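Local coordinates for protein packaging enzyme P4 (Pseudomonas phage phi6, PDB 4BLO) that hydrolyses nucleoside triphosphates as a hexameric RecA-like motor that probably drives viral RNA into the empty procapsid, at residues Arg65-Phe76 with Val162-Val173. Numbering follows the deposited sequence.
Sequences RPSVLLKDTAIF and VHISTLDEMLIV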
loop_
_atom_site.group_PDB
_atom_site.type_symbol
_atom_site.label_atom_id
_atom_site.label_comp_id
_atom_site.label_asym_id
_atom_site.label_seq_id
_atom_site.Cartn_x
_atom_site.Cartn_y
_atom_site.Cartn_z
ATOM N N ARG L 65 -11.636 -38.401 -0.699
ATOM C CA ARG L 65 -11.508 -36.951 -0.874
ATOM C C ARG L 65 -12.898 -36.299 -0.593
ATOM O O ARG L 65 -13.925 -36.900 -0.933
ATOM C CB ARG L 65 -10.895 -36.579 -2.242
ATOM C CG ARG L 65 -11.822 -36.676 -3.436
ATOM C CD ARG L 65 -11.160 -37.333 -4.620
ATOM N NE ARG L 65 -10.075 -36.543 -5.200
ATOM C CZ ARG L 65 -9.661 -36.676 -6.456
ATOM N NH1 ARG L 65 -10.243 -37.558 -7.264
ATOM N NH2 ARG L 65 -8.673 -35.919 -6.920
ATOM N N PRO L 66 -12.957 -35.151 0.138
ATOM C CA PRO L 66 -14.267 -34.589 0.537
ATOM C C PRO L 66 -15.201 -34.234 -0.613
ATOM O O PRO L 66 -16.411 -34.389 -0.457
ATOM C CB PRO L 66 -13.892 -33.327 1.313
ATOM C CG PRO L 66 -12.512 -33.556 1.766
ATOM C CD PRO L 66 -11.848 -34.349 0.693
ATOM N N SER L 67 -14.643 -33.775 -1.766
ATOM C CA SER L 67 -15.402 -33.391 -2.970
ATOM C C SER L 67 -16.240 -34.561 -3.531
ATOM O O SER L 67 -17.272 -34.325 -4.160
ATOM C CB SER L 67 -14.458 -32.866 -4.048
ATOM O OG SER L 67 -13.508 -33.840 -4.438
ATOM N N VAL L 68 -15.799 -35.806 -3.269
ATOM C CA VAL L 68 -16.431 -37.041 -3.711
ATOM C C VAL L 68 -17.456 -37.528 -2.660
ATOM O O VAL L 68 -18.557 -37.955 -3.041
ATOM C CB VAL L 68 -15.323 -38.096 -4.022
ATOM C CG1 VAL L 68 -15.779 -39.530 -3.774
ATOM C CG2 VAL L 68 -14.801 -37.931 -5.445
ATOM N N LEU L 69 -17.099 -37.446 -1.352
ATOM C CA LEU L 69 -17.935 -37.942 -0.249
ATOM C C LEU L 69 -19.034 -36.969 0.200
ATOM O O LEU L 69 -20.099 -37.435 0.608
ATOM C CB LEU L 69 -17.082 -38.327 0.971
ATOM C CG LEU L 69 -16.036 -39.437 0.781
ATOM C CD1 LEU L 69 -15.223 -39.604 2.015
ATOM C CD2 LEU L 69 -16.671 -40.778 0.435
ATOM N N LEU L 70 -18.788 -35.641 0.149
ATOM C CA LEU L 70 -19.764 -34.633 0.607
ATOM C C LEU L 70 -20.347 -33.818 -0.547
ATOM O O LEU L 70 -19.615 -33.511 -1.493
ATOM C CB LEU L 70 -19.114 -33.681 1.630
ATOM C CG LEU L 70 -18.345 -34.316 2.793
ATOM C CD1 LEU L 70 -17.258 -33.389 3.288
ATOM C CD2 LEU L 70 -19.277 -34.730 3.924
ATOM N N LYS L 71 -21.651 -33.447 -0.463
ATOM C CA LYS L 71 -22.314 -32.634 -1.500
ATOM C C LYS L 71 -21.755 -31.200 -1.502
ATOM O O LYS L 71 -21.573 -30.610 -2.573
ATOM C CB LYS L 71 -23.841 -32.634 -1.339
ATOM C CG LYS L 71 -24.517 -33.760 -2.126
ATOM C CD LYS L 71 -25.891 -33.344 -2.650
ATOM C CE LYS L 71 -26.547 -34.419 -3.486
ATOM N NZ LYS L 71 -27.884 -34.001 -3.991
ATOM N N ASP L 72 -21.443 -30.677 -0.302
ATOM C CA ASP L 72 -20.802 -29.379 -0.103
ATOM C C ASP L 72 -19.625 -29.529 0.874
ATOM O O ASP L 72 -19.762 -30.127 1.945
ATOM C CB ASP L 72 -21.800 -28.304 0.357
ATOM C CG ASP L 72 -21.208 -26.901 0.465
ATOM O OD1 ASP L 72 -20.491 -26.490 -0.465
ATOM O OD2 ASP L 72 -21.499 -26.203 1.472
ATOM N N THR L 73 -18.469 -28.990 0.469
ATOM C CA THR L 73 -17.180 -29.041 1.159
ATOM C C THR L 73 -16.904 -27.799 2.066
ATOM O O THR L 73 -15.828 -27.708 2.644
ATOM C CB THR L 73 -16.057 -29.181 0.100
ATOM O OG1 THR L 73 -16.210 -28.148 -0.877
ATOM C CG2 THR L 73 -16.055 -30.540 -0.605
ATOM N N ALA L 74 -17.873 -26.880 2.210
ATOM C CA ALA L 74 -17.710 -25.669 3.025
ATOM C C ALA L 74 -17.651 -25.973 4.532
ATOM O O ALA L 74 -18.473 -26.737 5.028
ATOM C CB ALA L 74 -18.833 -24.694 2.732
ATOM N N ILE L 75 -16.646 -25.409 5.240
ATOM C CA ILE L 75 -16.453 -25.558 6.685
ATOM C C ILE L 75 -16.711 -24.192 7.356
ATOM O O ILE L 75 -17.198 -24.138 8.485
ATOM C CB ILE L 75 -15.039 -26.151 7.018
ATOM C CG1 ILE L 75 -15.092 -27.166 8.172
ATOM C CG2 ILE L 75 -13.941 -25.084 7.233
ATOM C CD1 ILE L 75 -13.723 -27.826 8.539
ATOM N N PHE L 76 -16.395 -23.090 6.648
ATOM C CA PHE L 76 -16.558 -21.733 7.157
ATOM C C PHE L 76 -17.941 -21.197 6.796
ATOM O O PHE L 76 -18.358 -21.282 5.637
ATOM C CB PHE L 76 -15.443 -20.820 6.632
ATOM C CG PHE L 76 -14.058 -21.201 7.094
ATOM C CD1 PHE L 76 -13.705 -21.118 8.438
ATOM C CD2 PHE L 76 -13.095 -21.608 6.183
ATOM C CE1 PHE L 76 -12.420 -21.469 8.859
ATOM C CE2 PHE L 76 -11.811 -21.965 6.601
ATOM C CZ PHE L 76 -11.480 -21.890 7.934
ATOM N N VAL L 162 -4.458 -37.986 -0.964
ATOM C CA VAL L 162 -5.808 -37.424 -1.066
ATOM C C VAL L 162 -5.649 -35.984 -1.597
ATOM O O VAL L 162 -5.058 -35.123 -0.934
ATOM C CB VAL L 162 -6.651 -37.550 0.243
ATOM C CG1 VAL L 162 -5.840 -37.208 1.482
ATOM C CG2 VAL L 162 -7.944 -36.741 0.176
ATOM N N HIS L 163 -6.108 -35.768 -2.841
ATOM C CA HIS L 163 -5.970 -34.498 -3.537
ATOM C C HIS L 163 -7.131 -33.570 -3.245
ATOM O O HIS L 163 -8.278 -33.854 -3.606
ATOM C CB HIS L 163 -5.796 -34.709 -5.043
ATOM C CG HIS L 163 -4.560 -35.490 -5.376
ATOM N ND1 HIS L 163 -4.604 -36.866 -5.596
ATOM C CD2 HIS L 163 -3.271 -35.075 -5.454
ATOM C CE1 HIS L 163 -3.352 -37.231 -5.825
ATOM N NE2 HIS L 163 -2.513 -36.189 -5.757
ATOM N N ILE L 164 -6.811 -32.452 -2.565
ATOM C CA ILE L 164 -7.762 -31.403 -2.216
ATOM C C ILE L 164 -7.494 -30.143 -3.085
ATOM O O ILE L 164 -6.483 -30.070 -3.804
ATOM C CB ILE L 164 -7.752 -31.093 -0.691
ATOM C CG1 ILE L 164 -6.402 -30.514 -0.232
ATOM C CG2 ILE L 164 -8.155 -32.324 0.141
ATOM C CD1 ILE L 164 -6.500 -29.501 0.789
ATOM N N SER L 165 -8.413 -29.161 -3.007
ATOM C CA SER L 165 -8.369 -27.900 -3.736
ATOM C C SER L 165 -8.556 -26.690 -2.817
ATOM O O SER L 165 -7.982 -25.648 -3.118
ATOM C CB SER L 165 -9.441 -27.883 -4.823
ATOM O OG SER L 165 -10.761 -27.825 -4.307
ATOM N N THR L 166 -9.360 -26.808 -1.720
ATOM C CA THR L 166 -9.666 -25.695 -0.799
ATOM C C THR L 166 -9.103 -25.900 0.620
ATOM O O THR L 166 -8.771 -27.022 1.009
ATOM C CB THR L 166 -11.199 -25.414 -0.720
ATOM O OG1 THR L 166 -11.858 -26.299 0.194
ATOM C CG2 THR L 166 -11.887 -25.427 -2.078
ATOM N N LEU L 167 -9.048 -24.795 1.406
ATOM C CA LEU L 167 -8.611 -24.785 2.811
ATOM C C LEU L 167 -9.633 -25.544 3.673
ATOM O O LEU L 167 -9.246 -26.247 4.608
ATOM C CB LEU L 167 -8.418 -23.340 3.326
ATOM C CG LEU L 167 -8.095 -23.172 4.833
ATOM C CD1 LEU L 167 -6.754 -23.791 5.204
ATOM C CD2 LEU L 167 -8.154 -21.723 5.249
ATOM N N ASP L 168 -10.939 -25.412 3.325
ATOM C CA ASP L 168 -12.054 -26.104 3.975
ATOM C C ASP L 168 -11.814 -27.617 3.931
ATOM O O ASP L 168 -11.899 -28.275 4.975
ATOM C CB ASP L 168 -13.392 -25.751 3.295
ATOM C CG ASP L 168 -13.870 -24.324 3.432
ATOM O OD1 ASP L 168 -13.197 -23.538 4.104
ATOM O OD2 ASP L 168 -14.900 -23.989 2.833
ATOM N N GLU L 169 -11.470 -28.150 2.727
ATOM C CA GLU L 169 -11.161 -29.557 2.496
ATOM C C GLU L 169 -9.973 -30.012 3.353
ATOM O O GLU L 169 -10.043 -31.092 3.944
ATOM C CB GLU L 169 -10.869 -29.821 1.010
ATOM C CG GLU L 169 -12.098 -29.811 0.113
ATOM C CD GLU L 169 -11.850 -29.728 -1.378
ATOM O OE1 GLU L 169 -10.666 -29.688 -1.785
ATOM O OE2 GLU L 169 -12.840 -29.669 -2.144
ATOM N N MET L 170 -8.905 -29.186 3.458
ATOM C CA MET L 170 -7.722 -29.524 4.254
ATOM C C MET L 170 -8.088 -29.765 5.714
ATOM O O MET L 170 -7.713 -30.796 6.274
ATOM C CB MET L 170 -6.650 -28.436 4.164
ATOM C CG MET L 170 -5.300 -28.919 4.642
ATOM S SD MET L 170 -4.306 -27.589 5.333
ATOM C CE MET L 170 -5.111 -27.361 6.934
ATOM N N LEU L 171 -8.838 -28.829 6.315
ATOM C CA LEU L 171 -9.269 -28.910 7.707
ATOM C C LEU L 171 -10.217 -30.090 7.931
ATOM O O LEU L 171 -10.086 -30.758 8.954
ATOM C CB LEU L 171 -9.912 -27.593 8.158
ATOM C CG LEU L 171 -8.978 -26.366 8.188
ATOM C CD1 LEU L 171 -9.768 -25.095 8.290
ATOM C CD2 LEU L 171 -7.976 -26.455 9.327
ATOM N N ILE L 172 -11.117 -30.383 6.966
ATOM C CA ILE L 172 -12.053 -31.509 7.047
ATOM C C ILE L 172 -11.273 -32.825 7.205
ATOM O O ILE L 172 -11.550 -33.586 8.134
ATOM C CB ILE L 172 -12.996 -31.549 5.810
ATOM C CG1 ILE L 172 -14.091 -30.487 5.920
ATOM C CG2 ILE L 172 -13.633 -32.926 5.630
ATOM C CD1 ILE L 172 -14.805 -30.207 4.627
ATOM N N VAL L 173 -10.297 -33.072 6.313
ATOM C CA VAL L 173 -9.500 -34.293 6.315
ATOM C C VAL L 173 -8.578 -34.328 7.543
ATOM O O VAL L 173 -8.490 -35.375 8.190
ATOM C CB VAL L 173 -8.711 -34.488 4.994
ATOM C CG1 VAL L 173 -8.069 -35.875 4.937
ATOM C CG2 VAL L 173 -9.605 -34.284 3.779
#
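R65 lies against strand 161-163, outermost in the main sheet of this chain: its CB packs on V162 CG2 at 3.8 Å, while the side chain, bent at chi2 and chi3, brings NH2 alongside H163 CB. The carbonyl of H163 lies at the guanidinium edge, near its plane, but NE is 3.6 Å from that O, a proximity rather than a hydrogen bond. The guanidinium and imidazole planes are 61° apart, and H163 NE2 is hydrogen-bonded to D156. P66 sets its ring against helix 167-179, CG meeting V173 CG2 at 3.6 Å and, more loosely, I172 CG2 and the E169 chain. T73 then lays CB and CG2 beside E169 CG and OE2; the other carboxylate oxygen, OE1, accepts from S165 N (2.6 Å), S165 OG and T166 N. E169 N in turn donates to T166 OG1, completing the capping box at the helix start. D168 lies against the chain from T73 to I75, its OD2 taking a weak bond from I75 N (3.3 Å, 156°). I75 CD1 reaches L171 CB and I172 CG1, both at 3.8 Å, and its CG2 sits over the centre of one face of the F76 ring. With CG anti to its carbonyl carbon (chi1 -64°), F76 reaches across the first turn of the helix, CZ meeting L171 CD1 at 3.7 Å and CE2 meeting L167 CD2. Helix 38-54 adds I41 and Y44 to this apolar layer. The segment 65-76 thus flanks the strand-loop-helix unit at one margin of the largely parallel sheet of the RecA-like P-loop NTPase core.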